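Local coordinates for protein cytochrome c (Pseudomonas aeruginosa, PDB 6RTE) that acts as a dihydro-heme d1 dehydrogenase in heme d1 biosynthesis, pairing a c-type cytochrome region with an eight-bladed beta-propeller, at residues A[145-157]-A[488-501]. Residues are numbered along the deposited sequence; the frame is centred on the assembly and turned at random.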
loop_
_atom_site.group_PDB
_atom_site.type_symbol
_atom_site.label_atom_id
_atom_site.label_comp_id
_atom_site.label_asym_id
_atom_site.label_seq_id
_atom_site.Cartn_x
_atom_site.Cartn_y
_atom_site.Cartn_z
ATOM N N ASP A 145 -9.674 0.343 23.611
ATOM C CA ASP A 145 -8.234 0.508 23.772
ATOM C C ASP A 145 -7.646 1.153 22.521
ATOM O O ASP A 145 -7.714 0.559 21.431
ATOM C CB ASP A 145 -7.601 -0.856 24.057
ATOM C CG ASP A 145 -6.081 -0.812 24.086
ATOM O OD1 ASP A 145 -5.491 0.292 24.007
ATOM O OD2 ASP A 145 -5.479 -1.906 24.187
ATOM N N PRO A 146 -7.078 2.360 22.613
ATOM C CA PRO A 146 -6.537 3.002 21.397
ATOM C C PRO A 146 -5.455 2.187 20.707
ATOM O O PRO A 146 -5.296 2.281 19.472
ATOM C CB PRO A 146 -5.969 4.332 21.912
ATOM C CG PRO A 146 -6.617 4.555 23.248
ATOM C CD PRO A 146 -6.886 3.191 23.815
ATOM N N LEU A 147 -4.690 1.406 21.455
ATOM C CA LEU A 147 -3.576 0.656 20.888
ATOM C C LEU A 147 -3.993 -0.690 20.305
ATOM O O LEU A 147 -3.152 -1.381 19.717
ATOM C CB LEU A 147 -2.497 0.442 21.964
ATOM C CG LEU A 147 -1.845 1.740 22.456
ATOM C CD1 LEU A 147 -0.827 1.447 23.553
ATOM C CD2 LEU A 147 -1.191 2.508 21.314
ATOM N N ASN A 148 -5.261 -1.084 20.440
ATOM C CA ASN A 148 -5.728 -2.314 19.816
ATOM C C ASN A 148 -6.756 -2.058 18.720
ATOM O O ASN A 148 -7.396 -3.004 18.252
ATOM C CB ASN A 148 -6.304 -3.262 20.871
ATOM C CG ASN A 148 -6.192 -4.716 20.456
ATOM O OD1 ASN A 148 -5.442 -5.059 19.534
ATOM N ND2 ASN A 148 -6.927 -5.582 21.139
ATOM N N LEU A 149 -6.927 -0.805 18.306
ATOM C CA LEU A 149 -7.795 -0.489 17.178
ATOM C C LEU A 149 -7.256 -1.076 15.879
ATOM O O LEU A 149 -6.046 -1.071 15.627
ATOM C CB LEU A 149 -7.918 1.026 17.004
ATOM C CG LEU A 149 -8.596 1.823 18.117
ATOM C CD1 LEU A 149 -8.518 3.310 17.779
ATOM C CD2 LEU A 149 -10.032 1.370 18.309
ATOM N N PHE A 150 -8.170 -1.535 15.029
ATOM C CA PHE A 150 -7.839 -1.868 13.651
ATOM C C PHE A 150 -8.361 -0.787 12.715
ATOM O O PHE A 150 -9.509 -0.348 12.841
ATOM C CB PHE A 150 -8.441 -3.210 13.238
ATOM C CG PHE A 150 -7.793 -4.392 13.876
ATOM C CD1 PHE A 150 -6.739 -5.037 13.246
ATOM C CD2 PHE A 150 -8.255 -4.882 15.087
ATOM C CE1 PHE A 150 -6.155 -6.147 13.821
ATOM C CE2 PHE A 150 -7.667 -5.985 15.673
ATOM C CZ PHE A 150 -6.611 -6.617 15.035
ATOM N N VAL A 151 -7.527 -0.379 11.775
ATOM C CA VAL A 151 -7.974 0.396 10.625
ATOM C C VAL A 151 -8.241 -0.597 9.499
ATOM O O VAL A 151 -7.330 -1.314 9.063
ATOM C CB VAL A 151 -6.927 1.446 10.222
ATOM C CG1 VAL A 151 -7.357 2.221 8.975
ATOM C CG2 VAL A 151 -6.681 2.411 11.378
ATOM N N VAL A 152 -9.486 -0.662 9.043
ATOM C CA VAL A 152 -9.913 -1.653 8.053
ATOM C C VAL A 152 -10.274 -0.935 6.765
ATOM O O VAL A 152 -11.147 -0.058 6.757
ATOM C CB VAL A 152 -11.096 -2.493 8.556
ATOM C CG1 VAL A 152 -11.469 -3.547 7.507
ATOM C CG2 VAL A 152 -10.751 -3.145 9.853
ATOM N N VAL A 153 -9.610 -1.310 5.679
ATOM C CA VAL A 153 -9.843 -0.705 4.369
ATOM C C VAL A 153 -10.928 -1.514 3.662
ATOM O O VAL A 153 -10.765 -2.717 3.417
ATOM C CB VAL A 153 -8.547 -0.649 3.551
ATOM C CG1 VAL A 153 -8.800 -0.076 2.166
ATOM C CG2 VAL A 153 -7.498 0.221 4.269
ATOM N N GLU A 154 -12.062 -0.869 3.390
ATOM C CA GLU A 154 -13.174 -1.507 2.674
ATOM C C GLU A 154 -13.091 -1.043 1.219
ATOM O O GLU A 154 -13.667 -0.021 0.838
ATOM C CB GLU A 154 -14.512 -1.153 3.308
ATOM C CG GLU A 154 -14.687 -1.681 4.722
ATOM C CD GLU A 154 -15.995 -1.230 5.348
ATOM O OE1 GLU A 154 -15.989 -0.247 6.134
ATOM O OE2 GLU A 154 -17.029 -1.856 5.048
ATOM N N SER A 155 -12.354 -1.799 0.406
ATOM C CA SER A 155 -12.002 -1.315 -0.926
ATOM C C SER A 155 -13.149 -1.431 -1.925
ATOM O O SER A 155 -13.123 -0.749 -2.951
ATOM C CB SER A 155 -10.775 -2.070 -1.439
ATOM O OG SER A 155 -11.114 -3.381 -1.862
ATOM N N GLY A 156 -14.145 -2.269 -1.650
ATOM C CA GLY A 156 -15.246 -2.439 -2.585
ATOM C C GLY A 156 -16.109 -1.199 -2.729
ATOM O O GLY A 156 -16.590 -0.893 -3.824
ATOM N N ASP A 157 -16.337 -0.477 -1.627
ATOM C CA ASP A 157 -17.125 0.751 -1.653
ATOM C C ASP A 157 -16.341 1.938 -1.107
ATOM O O ASP A 157 -16.926 2.981 -0.810
ATOM C CB ASP A 157 -18.442 0.573 -0.886
ATOM C CG ASP A 157 -18.266 -0.125 0.460
ATOM O OD1 ASP A 157 -17.116 -0.268 0.934
ATOM O OD2 ASP A 157 -19.298 -0.535 1.043
ATOM N N MET A 488 -18.429 -7.586 4.663
ATOM C CA MET A 488 -17.871 -6.374 4.074
ATOM C C MET A 488 -17.720 -6.540 2.568
ATOM O O MET A 488 -17.586 -7.654 2.052
ATOM C CB MET A 488 -16.513 -6.022 4.687
ATOM C CG MET A 488 -16.592 -5.504 6.106
ATOM S SD MET A 488 -14.996 -4.937 6.707
ATOM C CE MET A 488 -15.373 -4.655 8.433
ATOM N N ASN A 489 -17.709 -5.401 1.867
ATOM C CA ASN A 489 -17.567 -5.375 0.411
ATOM C C ASN A 489 -16.086 -5.255 0.077
ATOM O O ASN A 489 -15.521 -4.156 0.070
ATOM C CB ASN A 489 -18.365 -4.225 -0.198
ATOM C CG ASN A 489 -18.384 -4.267 -1.722
ATOM O OD1 ASN A 489 -17.650 -5.036 -2.343
ATOM N ND2 ASN A 489 -19.222 -3.433 -2.331
ATOM N N LYS A 490 -15.451 -6.392 -0.191
ATOM C CA LYS A 490 -14.060 -6.432 -0.624
ATOM C C LYS A 490 -13.136 -5.767 0.388
ATOM O O LYS A 490 -12.403 -4.830 0.043
ATOM C CB LYS A 490 -13.915 -5.749 -1.986
ATOM C CG LYS A 490 -14.818 -6.334 -3.036
ATOM C CD LYS A 490 -14.022 -7.120 -4.053
ATOM C CE LYS A 490 -13.385 -6.193 -5.060
ATOM N NZ LYS A 490 -12.201 -6.817 -5.704
ATOM N N PRO A 491 -13.129 -6.224 1.633
ATOM C CA PRO A 491 -12.107 -5.752 2.574
ATOM C C PRO A 491 -10.729 -6.160 2.078
ATOM O O PRO A 491 -10.544 -7.250 1.540
ATOM C CB PRO A 491 -12.471 -6.457 3.885
ATOM C CG PRO A 491 -13.132 -7.737 3.426
ATOM C CD PRO A 491 -13.890 -7.374 2.162
ATOM N N SER A 492 -9.755 -5.264 2.242
ATOM C CA SER A 492 -8.400 -5.551 1.802
ATOM C C SER A 492 -7.524 -5.641 3.051
ATOM O O SER A 492 -7.592 -6.651 3.772
ATOM C CB SER A 492 -7.938 -4.510 0.774
ATOM O OG SER A 492 -8.213 -3.197 1.226
ATOM N N GLY A 493 -6.712 -4.646 3.348
ATOM C CA GLY A 493 -5.868 -4.704 4.529
ATOM C C GLY A 493 -6.589 -4.233 5.777
ATOM O O GLY A 493 -7.538 -3.448 5.712
ATOM N N LYS A 494 -6.150 -4.765 6.925
ATOM C CA LYS A 494 -6.496 -4.219 8.229
ATOM C C LYS A 494 -5.206 -4.083 9.028
ATOM O O LYS A 494 -4.266 -4.868 8.865
ATOM C CB LYS A 494 -7.532 -5.075 8.990
ATOM C CG LYS A 494 -7.014 -6.340 9.675
ATOM C CD LYS A 494 -6.488 -7.389 8.691
ATOM C CE LYS A 494 -7.495 -7.747 7.624
ATOM N NZ LYS A 494 -7.032 -8.929 6.856
ATOM N N TYR A 495 -5.159 -3.059 9.873
ATOM C CA TYR A 495 -3.903 -2.588 10.442
ATOM C C TYR A 495 -4.117 -2.284 11.910
ATOM O O TYR A 495 -4.897 -1.393 12.257
ATOM C CB TYR A 495 -3.406 -1.362 9.671
ATOM C CG TYR A 495 -3.300 -1.660 8.191
ATOM C CD1 TYR A 495 -4.411 -1.567 7.361
ATOM C CD2 TYR A 495 -2.104 -2.084 7.632
ATOM C CE1 TYR A 495 -4.334 -1.869 6.023
ATOM C CE2 TYR A 495 -2.015 -2.387 6.284
ATOM C CZ TYR A 495 -3.134 -2.277 5.482
ATOM O OH TYR A 495 -3.061 -2.570 4.133
ATOM N N ASN A 496 -3.435 -3.052 12.763
ATOM C CA ASN A 496 -3.559 -2.940 14.212
ATOM C C ASN A 496 -2.591 -1.876 14.704
ATOM O O ASN A 496 -1.378 -1.997 14.504
ATOM C CB ASN A 496 -3.273 -4.292 14.866
ATOM C CG ASN A 496 -3.465 -4.262 16.376
ATOM O OD1 ASN A 496 -2.512 -4.048 17.135
ATOM N ND2 ASN A 496 -4.701 -4.473 16.818
ATOM N N VAL A 497 -3.127 -0.830 15.346
ATOM C CA VAL A 497 -2.298 0.262 15.858
ATOM C C VAL A 497 -1.108 -0.290 16.638
ATOM O O VAL A 497 0.054 0.038 16.358
ATOM C CB VAL A 497 -3.134 1.208 16.741
ATOM C CG1 VAL A 497 -2.229 2.208 17.459
ATOM C CG2 VAL A 497 -4.188 1.928 15.925
ATOM N N GLY A 498 -1.390 -1.115 17.645
ATOM C CA GLY A 498 -0.337 -1.595 18.527
ATOM C C GLY A 498 0.785 -2.286 17.780
ATOM O O GLY A 498 1.961 -2.041 18.035
ATOM N N ASN A 499 0.434 -3.162 16.835
ATOM C CA ASN A 499 1.470 -3.881 16.105
ATOM C C ASN A 499 2.193 -2.986 15.109
ATOM O O ASN A 499 3.389 -3.178 14.867
ATOM C CB ASN A 499 0.861 -5.094 15.406
ATOM C CG ASN A 499 0.478 -6.182 16.378
ATOM O OD1 ASN A 499 1.109 -6.338 17.419
ATOM N ND2 ASN A 499 -0.564 -6.931 16.057
ATOM N N LYS A 500 1.510 -1.989 14.543
ATOM C CA LYS A 500 2.153 -1.139 13.546
ATOM C C LYS A 500 3.150 -0.172 14.168
ATOM O O LYS A 500 4.147 0.177 13.528
ATOM C CB LYS A 500 1.113 -0.347 12.749
ATOM C CG LYS A 500 0.086 -1.185 12.009
ATOM C CD LYS A 500 0.707 -2.268 11.159
ATOM C CE LYS A 500 1.637 -1.684 10.128
ATOM N NZ LYS A 500 1.886 -2.664 9.038
ATOM N N ILE A 501 2.897 0.294 15.395
ATOM C CA ILE A 501 3.795 1.244 16.049
ATOM C C ILE A 501 4.782 0.564 16.999
ATOM O O ILE A 501 5.677 1.245 17.531
ATOM C CB ILE A 501 3.001 2.327 16.812
ATOM C CG1 ILE A 501 2.384 1.767 18.095
ATOM C CG2 ILE A 501 1.913 2.913 15.917
ATOM C CD1 ILE A 501 1.656 2.811 18.934
HETATM O O HOH W 1 -17.830 -2.836 2.978
HETATM O O HOH W 2 -20.928 -1.789 -0.486
#
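Strands 150-154 and 491-496 pair antiparallel, their axes 4.4 Å apart, and so close the ring of the eight-bladed propeller. The C-terminal strand joins the edge of a blade begun by strands 150-154, 159-164 and 169-175, a Velcro-like closure in which one sheet draws on both ends of the domain. Val-151 and Tyr-495 form a hydrogen-bonded pair, Val-151 N reaching Tyr-495 O at 2.9 Å with a reciprocal bond back. A beta bulge then shifts the register: Val-153 N gives to Gly-493 O, while Val-153 O accepts from Ser-492 N. At the other end Val-497 N, opening helix 497-501, meets Leu-149 O at 2.9 Å.

In Asn-496 a chi1 of -177° sets CG opposite the backbone N, and the turn at chi2 (-94°) lays ND2 over one face of the Phe-150 ring, 3.4 Å from CZ and offset toward the rim. The same ND2 donates to Asn-148 OD1 at 2.9 Å, the amide planes 73° apart, and Asn-148 OD1 also binds Arg-456 N. As helix N-cap, Asn-496 accepts Asn-499 N on a lone pair of OD1. Leu-147 CD2 packs on Ile-501 CD1 of the helix. Met-488, at the end of strand 482-488 of the adjacent blade, sets SD against Val-152 CG1 and the CG of Glu-154, whose carboxylate is held by Arg-173 and Thr-161. Near the heme c end, water 2 links Asp-157 OD2, also paired with Arg-173, to Asn-489 ND2. Lys-490 O is gripped twice by one residue: Ser-155 N comes from above the carbonyl plane, and Ser-155 OG lies in that plane at 2.7 Å.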